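Local structure of phosphoserine aminotransferase (Bacillus alcalophilus, 1W23) at residues Phe5-Gly10 with Asp344-Leu349; Pro11-Lys16 with Asn339-Asp344; Glu269-Ile274 with Ala335-Ala340. The protein catalyses the reversible, pyridoxal 5'-phosphate-dependent transamination between phosphoserine and 3-phosphohydroxypyruvate, with glutamate and 2-oxoglutarate as the other pair, in serine biosynthesis. All blocks are in the same frame, centred on the assembly; numbering follows the deposited sequence.

Contact 1: Phe5-Gly10 with Asp344-Leu349; sequences FNFNAG and DACIAL. With MG (magnesium ion), chain E.
Phe5 and Phe7 press their rings against Ala345, Ala348 and Leu349 on helix 343-359, joining the start of the chain to its last helix. This strand-on-helix packing belongs to the smaller domain of a fold type I aminotransferase, in which the N-terminal segment rejoins the C-terminal part of the chain. Aromatic packing carries the contact. The methyl CB of Ala348 sits over one face of Phe5 in a CH-pi contact, 3.8 Å from the ring centroid and 23° off the normal, offset toward the CE2-CZ rim. One turn earlier, Ala345 meets the same ring obliquely, its CA 3.9 Å from Phe5 CD2. Alanines suit both positions, since a short side chain lets a ring come close to the helix. A serine in place of Phe5 would probably leave the methyl of Ala348 without the ring it packs on and open a gap beside Phe321. Phe7, with CG turned beside its backbone N (chi1 -71°), brings its ring to the helix so that Ala345 O lies at the edge, near the ring plane, 3.4 Å from CZ. That oxygen is already the acceptor of the helical bond from Leu349 N. The CB of Leu349 reaches Phe7 CZ at 3.9 Å, and the two side chains cross at a slant; both are buried, as suits such apolar groups. No hydrogen bond crosses between the two segments. Asn6, facing away from the helix, forms an Asx turn, its OD1 accepting from Asn8 N at 3.0 Å, while its ND2 makes a weak bond to Glu38 O of the second subunit. At the helix start Asp344 binds a magnesium ion through OD2 at 2.1 Å; a water on that metal donates to its OD1 at 2.7 Å.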
ATOM      1  N   PHE A   5       3.730   3.282 -26.958  1.00 10.62           N
ATOM      2  CA  PHE A   5       3.826   4.646 -26.411  1.00 10.88           C
ATOM      3  C   PHE A   5       2.904   4.701 -25.195  1.00 10.57           C
ATOM      4  O   PHE A   5       1.684   4.586 -25.326  1.00 11.55           O
ATOM      5  CB  PHE A   5       3.422   5.677 -27.457  1.00 10.95           C
ATOM      6  CG  PHE A   5       4.159   5.505 -28.765  1.00 11.88           C
ATOM      7  CD1 PHE A   5       3.526   4.976 -29.881  1.00 13.70           C
ATOM      8  CD2 PHE A   5       5.491   5.880 -28.857  1.00 13.24           C
ATOM      9  CE1 PHE A   5       4.153   4.800 -31.081  1.00 17.60           C
ATOM     10  CE2 PHE A   5       6.146   5.718 -30.075  1.00 16.33           C
ATOM     11  CZ  PHE A   5       5.467   5.179 -31.152  1.00 17.23           C
ATOM     12  N   ASN A   6       3.473   4.877 -24.014  1.00 10.37           N
ATOM     13  CA  ASN A   6       2.731   4.747 -22.757  1.00  9.55           C
ATOM     14  C   ASN A   6       2.243   6.099 -22.227  1.00  9.25           C
ATOM     15  O   ASN A   6       2.975   6.824 -21.542  1.00 10.27           O
ATOM     16  CB  ASN A   6       3.577   4.048 -21.712  1.00 10.25           C
ATOM     17  CG  ASN A   6       2.790   3.763 -20.436  1.00  9.69           C
ATOM     18  OD1 ASN A   6       1.619   4.105 -20.357  1.00 10.54           O
ATOM     19  ND2 ASN A   6       3.481   3.164 -19.459  1.00  9.87           N
ATOM     20  N   PHE A   7       0.997   6.415 -22.546  1.00  8.76           N
ATOM     21  CA  PHE A   7       0.292   7.607 -22.081  1.00  8.91           C
ATOM     22  C   PHE A   7      -0.704   7.288 -20.970  1.00  8.81           C
ATOM     23  O   PHE A   7      -1.649   8.041 -20.729  1.00  9.48           O
ATOM     24  CB  PHE A   7      -0.414   8.293 -23.255  1.00  8.90           C
ATOM     25  CG  PHE A   7       0.514   8.981 -24.227  1.00  8.81           C
ATOM     26  CD1 PHE A   7       0.979   8.364 -25.365  1.00  9.68           C
ATOM     27  CD2 PHE A   7       0.948  10.287 -24.000  1.00  8.92           C
ATOM     28  CE1 PHE A   7       1.814   9.011 -26.250  1.00  9.57           C
ATOM     29  CE2 PHE A   7       1.776  10.945 -24.891  1.00 10.03           C
ATOM     30  CZ  PHE A   7       2.221  10.298 -26.014  1.00  9.72           C
ATOM     31  N   ASN A   8      -0.457   6.223 -20.221  1.00  9.11           N
ATOM     32  CA  ASN A   8      -1.343   5.872 -19.110  1.00  9.51           C
ATOM     33  C   ASN A   8      -1.413   6.978 -18.060  1.00  9.29           C
ATOM     34  O   ASN A   8      -0.420   7.656 -17.732  1.00 10.00           O
ATOM     35  CB  ASN A   8      -0.844   4.569 -18.437  1.00  9.87           C
ATOM     36  CG  ASN A   8      -1.337   3.337 -19.130  1.00 10.04           C
ATOM     37  OD1 ASN A   8      -2.409   3.335 -19.742  1.00 13.13           O
ATOM     38  ND2 ASN A   8      -0.588   2.248 -19.017  1.00 10.52           N
ATOM     39  N   ALA A   9      -2.627   7.137 -17.503  1.00  9.57           N
ATOM     40  CA  ALA A   9      -2.954   8.226 -16.586  1.00  9.63           C
ATOM     41  C   ALA A   9      -2.644   7.933 -15.122  1.00  9.78           C
ATOM     42  O   ALA A   9      -2.765   8.839 -14.319  1.00 10.72           O
ATOM     43  CB  ALA A   9      -4.432   8.602 -16.734  1.00 10.84           C
ATOM     44  N   GLY A  10      -2.328   6.698 -14.774  1.00 10.27           N
ATOM     45  CA  GLY A  10      -2.053   6.387 -13.382  1.00 11.93           C
ATOM     46  C   GLY A  10      -2.468   4.974 -13.046  1.00 11.91           C
ATOM     47  O   GLY A  10      -3.684   4.632 -13.204  1.00 16.14           O
ATOM     48  N   ASP A 344      10.005  11.462 -27.424  1.00 10.46           N
ATOM     49  CA  ASP A 344       9.666  10.802 -28.688  1.00 11.22           C
ATOM     50  C   ASP A 344       8.259  10.198 -28.685  1.00 10.78           C
ATOM     51  O   ASP A 344       7.714  10.061 -29.782  1.00 11.24           O
ATOM     52  CB  ASP A 344      10.726   9.820 -29.147  1.00 12.53           C
ATOM     53  CG  ASP A 344      11.033   8.644 -28.301  1.00 13.44           C
ATOM     54  OD1 ASP A 344      10.407   8.475 -27.226  1.00 13.09           O
ATOM     55  OD2 ASP A 344      11.957   7.858 -28.697  1.00 15.37           O
ATOM     56  N   ALA A 345       7.687   9.917 -27.521  1.00  9.97           N
ATOM     57  CA  ALA A 345       6.283   9.483 -27.521  1.00 10.20           C
ATOM     58  C   ALA A 345       5.373  10.643 -27.933  1.00  9.66           C
ATOM     59  O   ALA A 345       4.362  10.441 -28.611  1.00  9.81           O
ATOM     60  CB  ALA A 345       5.896   8.919 -26.186  1.00 11.13           C
ATOM     61  N   CYS A 346       5.708  11.854 -27.469  1.00  9.42           N
ATOM     62  CA  CYS A 346       4.945  13.034 -27.818  1.00  9.99           C
ATOM     63  C   CYS A 346       5.093  13.354 -29.308  1.00 10.03           C
ATOM     64  O   CYS A 346       4.103  13.747 -29.946  1.00 10.72           O
ATOM     65  CB  CYS A 346       5.383  14.200 -26.929  1.00 10.81           C
ATOM     66  SG  CYS A 346       5.028  13.926 -25.164  1.00 11.80           S
ATOM     67  N   ILE A 347       6.313  13.241 -29.839  1.00 10.51           N
ATOM     68  CA  ILE A 347       6.504  13.405 -31.295  1.00 10.99           C
ATOM     69  C   ILE A 347       5.670  12.390 -32.032  1.00 10.47           C
ATOM     70  O   ILE A 347       5.028  12.730 -33.046  1.00 11.36           O
ATOM     71  CB  ILE A 347       7.992  13.307 -31.607  1.00 12.86           C
ATOM     72  CG1 ILE A 347       8.827  14.413 -30.941  0.60 16.40           C
ATOM     73  CG2 ILE A 347       8.196  13.233 -33.126  1.00 16.92           C
ATOM     74  CD1 ILE A 347      10.337  14.281 -30.955  0.60 22.35           C
ATOM     75  N   ALA A 348       5.649  11.123 -31.607  1.00 10.30           N
ATOM     76  CA  ALA A 348       4.869  10.087 -32.267  1.00 10.58           C
ATOM     77  C   ALA A 348       3.363  10.438 -32.228  1.00 10.15           C
ATOM     78  O   ALA A 348       2.641  10.243 -33.216  1.00 10.64           O
ATOM     79  CB  ALA A 348       5.143   8.713 -31.674  1.00 11.08           C
ATOM     80  N   LEU A 349       2.888  10.934 -31.073  1.00  9.97           N
ATOM     81  CA  LEU A 349       1.490  11.339 -30.964  1.00  9.46           C
ATOM     82  C   LEU A 349       1.169  12.464 -31.943  1.00  9.63           C
ATOM     83  O   LEU A 349       0.115  12.422 -32.610  1.00 10.33           O
ATOM     84  CB  LEU A 349       1.152  11.691 -29.521  1.00  9.99           C
ATOM     85  CG  LEU A 349      -0.293  12.168 -29.292  1.00 10.73           C
ATOM     86  CD1 LEU A 349      -1.292  11.101 -29.675  1.00 12.55           C
ATOM     87  CD2 LEU A 349      -0.493  12.557 -27.837  1.00 12.63           C
TER
HETATM   88 MG    MG E1362      13.223   6.528 -27.761  1.00 14.42          MG
HETATM   89  O   HOH W   1      12.036   6.752 -25.998  1.00 14.01           O
HETATM   90  O   HOH W   2      12.139   4.977 -28.330  1.00 20.73           O

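Contact 2: Pro11-Lys16 with Asn339-Asp344; sequences PSALPK and NAVPID. With MG (magnesium ion), chain E.
Pro15 and Ala340 bring the two backbones together, their CA atoms 5.1 Å apart, where two irregular segments meet just ahead of helices: Pro15 is the N-cap residue of helix 16-24 and Pro342 that of helix 343-359. No direct hydrogen bond joins the segments. One water, donating to both carbonyls, bridges Leu14 O and Ala340 O at 2.8 and 2.7 Å. A second accepts from Ala340 N at 2.9 Å and donates only weakly to Ala13 O. Both backbone polar atoms of Ala340 are therefore hydrated. Among the side chains, the Ala340 methyl does most of the touching. Its CB rests on the Leu14-Pro15 peptide, 3.5 Å from Pro15 N, with the ring carbon CD of Pro15 close by; so small a side chain suits this close approach. Beside it, Val341 turns CG2 away from its carbonyl carbon and onto Ala13 CB, 4.1 Å off. Leu14 N donates to Glu38 OE2 of the second subunit. Within its own chain Ser12 OG bonds to Gln195 O. Two loops, each running into a helix with a proline at the N-cap, are thus bridged by waters near the cofactor site of a fold type I aminotransferase, the Leu14 side chain about 7 Å from that of cofactor-binding Gln195.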
ATOM      1  N   PRO A  11      -1.585   4.088 -12.586  1.00  9.90           N
ATOM      2  CA  PRO A  11      -0.149   4.177 -12.707  1.00  9.09           C
ATOM      3  C   PRO A  11       0.281   4.433 -14.172  1.00  8.90           C
ATOM      4  O   PRO A  11      -0.551   4.463 -15.073  1.00  9.37           O
ATOM      5  CB  PRO A  11       0.342   2.818 -12.181  1.00 10.90           C
ATOM      6  CG  PRO A  11      -0.757   2.377 -11.301  1.00 11.79           C
ATOM      7  CD  PRO A  11      -2.017   2.768 -12.053  1.00 11.78           C
ATOM      8  N   SER A  12       1.538   4.738 -14.329  1.00  9.46           N
ATOM      9  CA  SER A  12       2.030   5.389 -15.530  1.00  9.80           C
ATOM     10  C   SER A  12       3.465   5.027 -15.816  1.00  9.12           C
ATOM     11  O   SER A  12       4.118   4.255 -15.098  1.00  9.23           O
ATOM     12  CB  SER A  12       1.879   6.902 -15.376  1.00 11.77           C
ATOM     13  OG  SER A  12       2.570   7.380 -14.262  1.00 15.97           O
ATOM     14  N   ALA A  13       3.979   5.589 -16.902  1.00  9.31           N
ATOM     15  CA  ALA A  13       5.365   5.347 -17.300  1.00  9.45           C
ATOM     16  C   ALA A  13       6.326   5.677 -16.158  1.00  9.20           C
ATOM     17  O   ALA A  13       6.182   6.710 -15.490  1.00 10.87           O
ATOM     18  CB  ALA A  13       5.708   6.234 -18.516  1.00 11.19           C
ATOM     19  N   LEU A  14       7.338   4.861 -15.990  1.00  9.58           N
ATOM     20  CA  LEU A  14       8.455   5.101 -15.067  1.00  9.79           C
ATOM     21  C   LEU A  14       9.722   5.353 -15.866  1.00  9.60           C
ATOM     22  O   LEU A  14       9.803   4.928 -17.037  1.00 10.14           O
ATOM     23  CB  LEU A  14       8.570   3.942 -14.071  0.60 10.72           C
ATOM     24  CG  LEU A  14       7.395   3.799 -13.093  0.60 11.66           C
ATOM     25  CD1 LEU A  14       7.421   2.466 -12.361  0.60 16.46           C
ATOM     26  CD2 LEU A  14       7.397   4.883 -12.032  0.60 15.68           C
ATOM     27  N   PRO A  15      10.704   6.021 -15.285  1.00  9.66           N
ATOM     28  CA  PRO A  15      11.969   6.182 -15.998  1.00 10.18           C
ATOM     29  C   PRO A  15      12.641   4.827 -16.114  1.00 10.24           C
ATOM     30  O   PRO A  15      12.844   4.131 -15.129  1.00 11.14           O
ATOM     31  CB  PRO A  15      12.734   7.175 -15.175  1.00 11.98           C
ATOM     32  CG  PRO A  15      12.089   7.180 -13.820  1.00 12.18           C
ATOM     33  CD  PRO A  15      10.728   6.641 -13.955  1.00 10.39           C
ATOM     34  N   LYS A  16      13.010   4.447 -17.340  1.00 10.09           N
ATOM     35  CA  LYS A  16      13.626   3.116 -17.536  1.00 10.90           C
ATOM     36  C   LYS A  16      14.837   2.883 -16.605  1.00 10.30           C
ATOM     37  O   LYS A  16      14.938   1.779 -16.104  1.00 11.02           O
ATOM     38  CB  LYS A  16      14.002   2.937 -18.989  0.60 13.57           C
ATOM     39  CG  LYS A  16      14.413   1.535 -19.338  0.60 14.76           C
ATOM     40  CD  LYS A  16      13.249   0.563 -19.336  0.60 19.18           C
ATOM     41  CE  LYS A  16      12.445   0.733 -20.617  0.60 18.80           C
ATOM     42  NZ  LYS A  16      11.406  -0.334 -20.778  0.60 25.90           N
ATOM     43  N   ASN A 339       6.323  13.184 -15.853  1.00 10.26           N
ATOM     44  CA  ASN A 339       7.776  13.400 -15.989  1.00 10.18           C
ATOM     45  C   ASN A 339       8.469  12.352 -16.873  1.00 10.25           C
ATOM     46  O   ASN A 339       9.312  12.726 -17.692  1.00 11.27           O
ATOM     47  CB  ASN A 339       8.416  13.294 -14.616  1.00 10.79           C
ATOM     48  CG  ASN A 339       8.204  14.479 -13.688  1.00  9.73           C
ATOM     49  OD1 ASN A 339       7.671  15.514 -14.077  1.00  9.60           O
ATOM     50  ND2 ASN A 339       8.648  14.337 -12.436  1.00 11.89           N
ATOM     51  N   ALA A 340       8.154  11.076 -16.674  1.00 10.11           N
ATOM     52  CA  ALA A 340       8.909  10.013 -17.343  1.00  9.80           C
ATOM     53  C   ALA A 340       8.445   9.690 -18.751  1.00  9.08           C
ATOM     54  O   ALA A 340       9.100   8.884 -19.422  1.00 10.17           O
ATOM     55  CB  ALA A 340       8.918   8.764 -16.498  1.00 12.09           C
ATOM     56  N   VAL A 341       7.371  10.274 -19.232  1.00  8.90           N
ATOM     57  CA  VAL A 341       6.968  10.016 -20.610  1.00  9.34           C
ATOM     58  C   VAL A 341       8.007  10.616 -21.539  1.00  9.57           C
ATOM     59  O   VAL A 341       8.291  11.824 -21.448  1.00 10.46           O
ATOM     60  CB  VAL A 341       5.544  10.550 -20.882  1.00  9.63           C
ATOM     61  CG1 VAL A 341       5.197  10.429 -22.347  1.00 11.11           C
ATOM     62  CG2 VAL A 341       4.517   9.852 -19.995  1.00 10.15           C
ATOM     63  N   PRO A 342       8.623   9.846 -22.441  1.00  9.96           N
ATOM     64  CA  PRO A 342       9.712  10.397 -23.272  1.00 10.65           C
ATOM     65  C   PRO A 342       9.191  11.341 -24.327  1.00  9.92           C
ATOM     66  O   PRO A 342       8.081  11.199 -24.845  1.00 10.42           O
ATOM     67  CB  PRO A 342      10.361   9.155 -23.881  0.60 11.28           C
ATOM     68  CG  PRO A 342       9.213   8.227 -23.994  0.60 12.87           C
ATOM     69  CD  PRO A 342       8.397   8.402 -22.712  0.60 12.25           C
ATOM     70  N   ILE A 343      10.050  12.290 -24.714  1.00 10.93           N
ATOM     71  CA  ILE A 343       9.638  13.260 -25.730  1.00 11.44           C
ATOM     72  C   ILE A 343       9.348  12.547 -27.041  1.00 10.57           C
ATOM     73  O   ILE A 343       8.416  13.004 -27.775  1.00 10.88           O
ATOM     74  CB  ILE A 343      10.632  14.410 -25.861  1.00 12.85           C
ATOM     75  CG1 ILE A 343      10.020  15.560 -26.681  1.00 15.67           C
ATOM     76  CG2 ILE A 343      11.946  14.013 -26.498  1.00 17.38           C
ATOM     77  CD1 ILE A 343      10.757  16.837 -26.438  1.00 23.13           C
ATOM     78  N   ASP A 344      10.005  11.462 -27.424  1.00 10.46           N
ATOM     79  CA  ASP A 344       9.666  10.802 -28.688  1.00 11.22           C
ATOM     80  C   ASP A 344       8.259  10.198 -28.685  1.00 10.78           C
ATOM     81  O   ASP A 344       7.714  10.061 -29.782  1.00 11.24           O
ATOM     82  CB  ASP A 344      10.726   9.820 -29.147  1.00 12.53           C
ATOM     83  CG  ASP A 344      11.033   8.644 -28.301  1.00 13.44           C
ATOM     84  OD1 ASP A 344      10.407   8.475 -27.226  1.00 13.09           O
ATOM     85  OD2 ASP A 344      11.957   7.858 -28.697  1.00 15.37           O
TER
HETATM   86 MG    MG E1362      13.223   6.528 -27.761  1.00 14.42          MG
HETATM   87  O   HOH W   3       6.445  10.024 -14.568  1.00 22.82           O
HETATM   88  O   HOH W   4       9.547   6.198 -19.527  1.00 11.08           O
HETATM   89  O   HOH W   1      12.036   6.752 -25.998  1.00 14.01           O
HETATM   90  O   HOH W   2      12.139   4.977 -28.330  1.00 20.73           O

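Contact 3: Glu269-Ile274 with Ala335-Ala340; sequences EKAKII and ASIYNA
Lys270 and Ile337 meet through first torsions that put CG of the lysine (chi1 76°) and CG1 of the isoleucine between the backbone N and the carbonyl carbon. In the lysine conformer described, one of two modelled, the chain runs on extended until a bend at its end (chi4 -75°) turns NZ onto two successive backbone carbonyls. NZ donates to Ile337 O at 2.6 Å and to Tyr338 O at 3.2 Å. It approaches from above both carbonyl planes, 69° out of that of Tyr338 and less steeply over that of Ile337, and so off the lone pairs. Asn267 OD1 takes a third bond from NZ; this buried ammonium is thus met by three oxygens, and the length of a lysine lets a helix residue reach these carbonyls. The apolar part of the contact is formed by Ile337, which spreads its two branches over the helix. CD1 lies along Ala271, 3.6 Å from CA and 3.7 Å from CB, where the small residue leaves space for it. CG2 meets Ile274 CD1 tip to tip at 3.7 Å, and the same Ile274 methyl also approaches Ala335 CB at 4.3 Å. Branched isoleucines thus fill both sides of the junction, and Val299 of the adjacent strand lies beside the pair. Tyr338 and Asn339 point away from the helix: Tyr338 OH bonds to Ala9 O, and Asn339 ND2 bonds to Leu178 O. One face of this chain segment therefore packs on helix 259-279 while the other turns to the cofactor side, with Tyr338 beside Lys196 and Thr152. It is the helix-on-sheet layer of the C-terminal domain in a fold type I aminotransferase, where edge strand 333-336 passes into a loop that brings Tyr338 beside the cofactor site.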
ATOM      1  N   GLU A 269       8.447  21.521 -22.886  1.00 11.20           N
ATOM      2  CA  GLU A 269       8.714  21.222 -24.277  1.00 12.15           C
ATOM      3  C   GLU A 269       7.790  20.122 -24.776  1.00 12.48           C
ATOM      4  O   GLU A 269       7.241  20.229 -25.908  1.00 13.27           O
ATOM      5  CB  GLU A 269      10.167  20.783 -24.459  1.00 15.41           C
ATOM      6  CG  GLU A 269      10.509  20.633 -25.882  1.00 23.91           C
ATOM      7  CD  GLU A 269      11.923  20.328 -26.285  1.00 35.53           C
ATOM      8  OE1 GLU A 269      12.780  20.314 -25.387  1.00 47.58           O
ATOM      9  OE2 GLU A 269      12.015  20.162 -27.562  1.00 46.35           O
ATOM     10  N   LYS A 270       7.603  19.050 -24.031  1.00 11.20           N
ATOM     11  CA  LYS A 270       6.830  17.943 -24.556  1.00 12.99           C
ATOM     12  C   LYS A 270       5.332  18.325 -24.586  1.00 11.37           C
ATOM     13  O   LYS A 270       4.661  17.969 -25.539  1.00 12.09           O
ATOM     14  CB  LYS A 270       7.256  16.684 -23.918  1.00 21.48           C
ATOM     15  CG  LYS A 270       6.843  16.398 -22.573  1.00 22.41           C
ATOM     16  CD  LYS A 270       7.678  15.217 -21.919  1.00 16.35           C
ATOM     17  CE  LYS A 270       6.721  14.598 -20.949  0.60 11.57           C
ATOM     18  NZ  LYS A 270       6.455  15.315 -19.685  0.60 10.83           N
ATOM     19  N   ALA A 271       4.834  19.094 -23.611  1.00 10.36           N
ATOM     20  CA  ALA A 271       3.467  19.572 -23.668  1.00 10.97           C
ATOM     21  C   ALA A 271       3.260  20.453 -24.889  1.00 10.93           C
ATOM     22  O   ALA A 271       2.216  20.360 -25.550  1.00 11.34           O
ATOM     23  CB  ALA A 271       3.121  20.318 -22.375  1.00 11.27           C
ATOM     24  N   LYS A 272       4.221  21.334 -25.181  1.00 10.47           N
ATOM     25  CA  LYS A 272       4.057  22.255 -26.332  1.00 10.83           C
ATOM     26  C   LYS A 272       3.937  21.460 -27.623  1.00 10.07           C
ATOM     27  O   LYS A 272       3.208  21.916 -28.527  1.00 10.52           O
ATOM     28  CB  LYS A 272       5.236  23.213 -26.370  1.00 14.04           C
ATOM     29  CG  LYS A 272       5.364  24.090 -27.606  0.50 18.33           C
ATOM     30  CD  LYS A 272       6.673  24.862 -27.624  0.50 21.46           C
ATOM     31  CE  LYS A 272       7.014  25.520 -28.943  0.50 20.11           C
ATOM     32  NZ  LYS A 272       5.962  26.300 -29.592  0.50 20.00           N
ATOM     33  N   ILE A 273       4.611  20.336 -27.768  1.00 10.22           N
ATOM     34  CA  ILE A 273       4.440  19.522 -28.997  1.00 10.79           C
ATOM     35  C   ILE A 273       2.994  19.190 -29.201  1.00 10.44           C
ATOM     36  O   ILE A 273       2.473  19.296 -30.327  1.00 11.27           O
ATOM     37  CB  ILE A 273       5.302  18.250 -28.910  1.00 11.20           C
ATOM     38  CG1 ILE A 273       6.821  18.570 -28.981  1.00 13.57           C
ATOM     39  CG2 ILE A 273       4.930  17.238 -29.991  1.00 12.23           C
ATOM     40  CD1 ILE A 273       7.703  17.429 -28.559  1.00 16.55           C
ATOM     41  N   ILE A 274       2.314  18.742 -28.134  1.00 10.12           N
ATOM     42  CA  ILE A 274       0.926  18.311 -28.279  1.00  9.97           C
ATOM     43  C   ILE A 274      -0.009  19.500 -28.405  1.00  9.61           C
ATOM     44  O   ILE A 274      -0.885  19.507 -29.287  1.00  9.81           O
ATOM     45  CB  ILE A 274       0.545  17.368 -27.107  1.00 10.73           C
ATOM     46  CG1 ILE A 274       1.503  16.160 -27.040  1.00 13.77           C
ATOM     47  CG2 ILE A 274      -0.898  16.915 -27.286  1.00 11.06           C
ATOM     48  CD1 ILE A 274       1.338  15.309 -25.816  1.00 16.08           C
ATOM     49  N   ALA A 335      -4.048  12.666 -23.141  1.00  8.84           N
ATOM     50  CA  ALA A 335      -2.646  12.277 -23.267  1.00  9.09           C
ATOM     51  C   ALA A 335      -1.947  12.646 -21.940  1.00  8.76           C
ATOM     52  O   ALA A 335      -1.738  13.846 -21.670  1.00  9.52           O
ATOM     53  CB  ALA A 335      -1.967  12.982 -24.443  1.00 10.01           C
ATOM     54  N   SER A 336      -1.632  11.661 -21.112  1.00  8.65           N
ATOM     55  CA  SER A 336      -0.930  11.901 -19.851  1.00  8.74           C
ATOM     56  C   SER A 336       0.562  11.865 -20.137  1.00  8.55           C
ATOM     57  O   SER A 336       1.079  10.915 -20.708  1.00  9.54           O
ATOM     58  CB  SER A 336      -1.352  10.897 -18.806  1.00  9.29           C
ATOM     59  OG  SER A 336      -2.736  11.013 -18.500  1.00  9.60           O
ATOM     60  N   ILE A 337       1.221  12.978 -19.784  1.00  8.96           N
ATOM     61  CA  ILE A 337       2.597  13.290 -20.131  1.00  9.08           C
ATOM     62  C   ILE A 337       3.398  13.674 -18.888  1.00  9.25           C
ATOM     63  O   ILE A 337       4.072  14.676 -18.797  1.00 11.26           O
ATOM     64  CB  ILE A 337       2.649  14.365 -21.251  1.00  9.31           C
ATOM     65  CG1 ILE A 337       1.825  15.608 -20.930  1.00  9.37           C
ATOM     66  CG2 ILE A 337       2.240  13.749 -22.573  1.00 10.43           C
ATOM     67  CD1 ILE A 337       2.082  16.765 -21.899  1.00 10.14           C
ATOM     68  N   TYR A 338       3.304  12.805 -17.872  1.00  9.44           N
ATOM     69  CA  TYR A 338       4.052  12.929 -16.642  1.00  9.18           C
ATOM     70  C   TYR A 338       5.541  12.932 -16.892  1.00  9.25           C
ATOM     71  O   TYR A 338       6.003  12.664 -18.013  1.00 10.06           O
ATOM     72  CB  TYR A 338       3.659  11.758 -15.728  1.00  9.58           C
ATOM     73  CG  TYR A 338       2.173  11.680 -15.440  1.00  9.11           C
ATOM     74  CD1 TYR A 338       1.473  10.504 -15.653  1.00 10.53           C
ATOM     75  CD2 TYR A 338       1.444  12.733 -14.956  1.00 10.02           C
ATOM     76  CE1 TYR A 338       0.143  10.392 -15.394  1.00  9.75           C
ATOM     77  CE2 TYR A 338       0.110  12.641 -14.672  1.00 10.85           C
ATOM     78  CZ  TYR A 338      -0.551  11.456 -14.878  1.00  9.13           C
ATOM     79  OH  TYR A 338      -1.918  11.402 -14.611  1.00 10.26           O
ATOM     80  N   ASN A 339       6.323  13.184 -15.853  1.00 10.26           N
ATOM     81  CA  ASN A 339       7.776  13.400 -15.989  1.00 10.18           C
ATOM     82  C   ASN A 339       8.469  12.352 -16.873  1.00 10.25           C
ATOM     83  O   ASN A 339       9.312  12.726 -17.692  1.00 11.27           O
ATOM     84  CB  ASN A 339       8.416  13.294 -14.616  1.00 10.79           C
ATOM     85  CG  ASN A 339       8.204  14.479 -13.688  1.00  9.73           C
ATOM     86  OD1 ASN A 339       7.671  15.514 -14.077  1.00  9.60           O
ATOM     87  ND2 ASN A 339       8.648  14.337 -12.436  1.00 11.89           N
ATOM     88  N   ALA A 340       8.154  11.076 -16.674  1.00 10.11           N
ATOM     89  CA  ALA A 340       8.909  10.013 -17.343  1.00  9.80           C
ATOM     90  C   ALA A 340       8.445   9.690 -18.751  1.00  9.08           C
ATOM     91  O   ALA A 340       9.100   8.884 -19.422  1.00 10.17           O
ATOM     92  CB  ALA A 340       8.918   8.764 -16.498  1.00 12.09           C
TER

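The three contacts form one cluster in the smaller domain: the centre of contact 1 lies about 8 Å from those of contacts 2 and 3, and the latter two are about 10 Å apart. Residues 335-349 form one continuous run of strand end, loop and helix start that supplies a segment to each contact. Contact 1 touches contact 2 where Asn6 O lies 3.7 Å from Val341 CG2, and contact 3 where Phe7 CD2 lies 3.4 Å from Ser336 O; the bond between Tyr338 OH and Ala9 O also ties contacts 1 and 3. Contact 3 comes closest to the active site: the Tyr338 side chain is about 6 Å from the pyridoxal phosphate, against about 14 Å for that of Leu14 in contact 2.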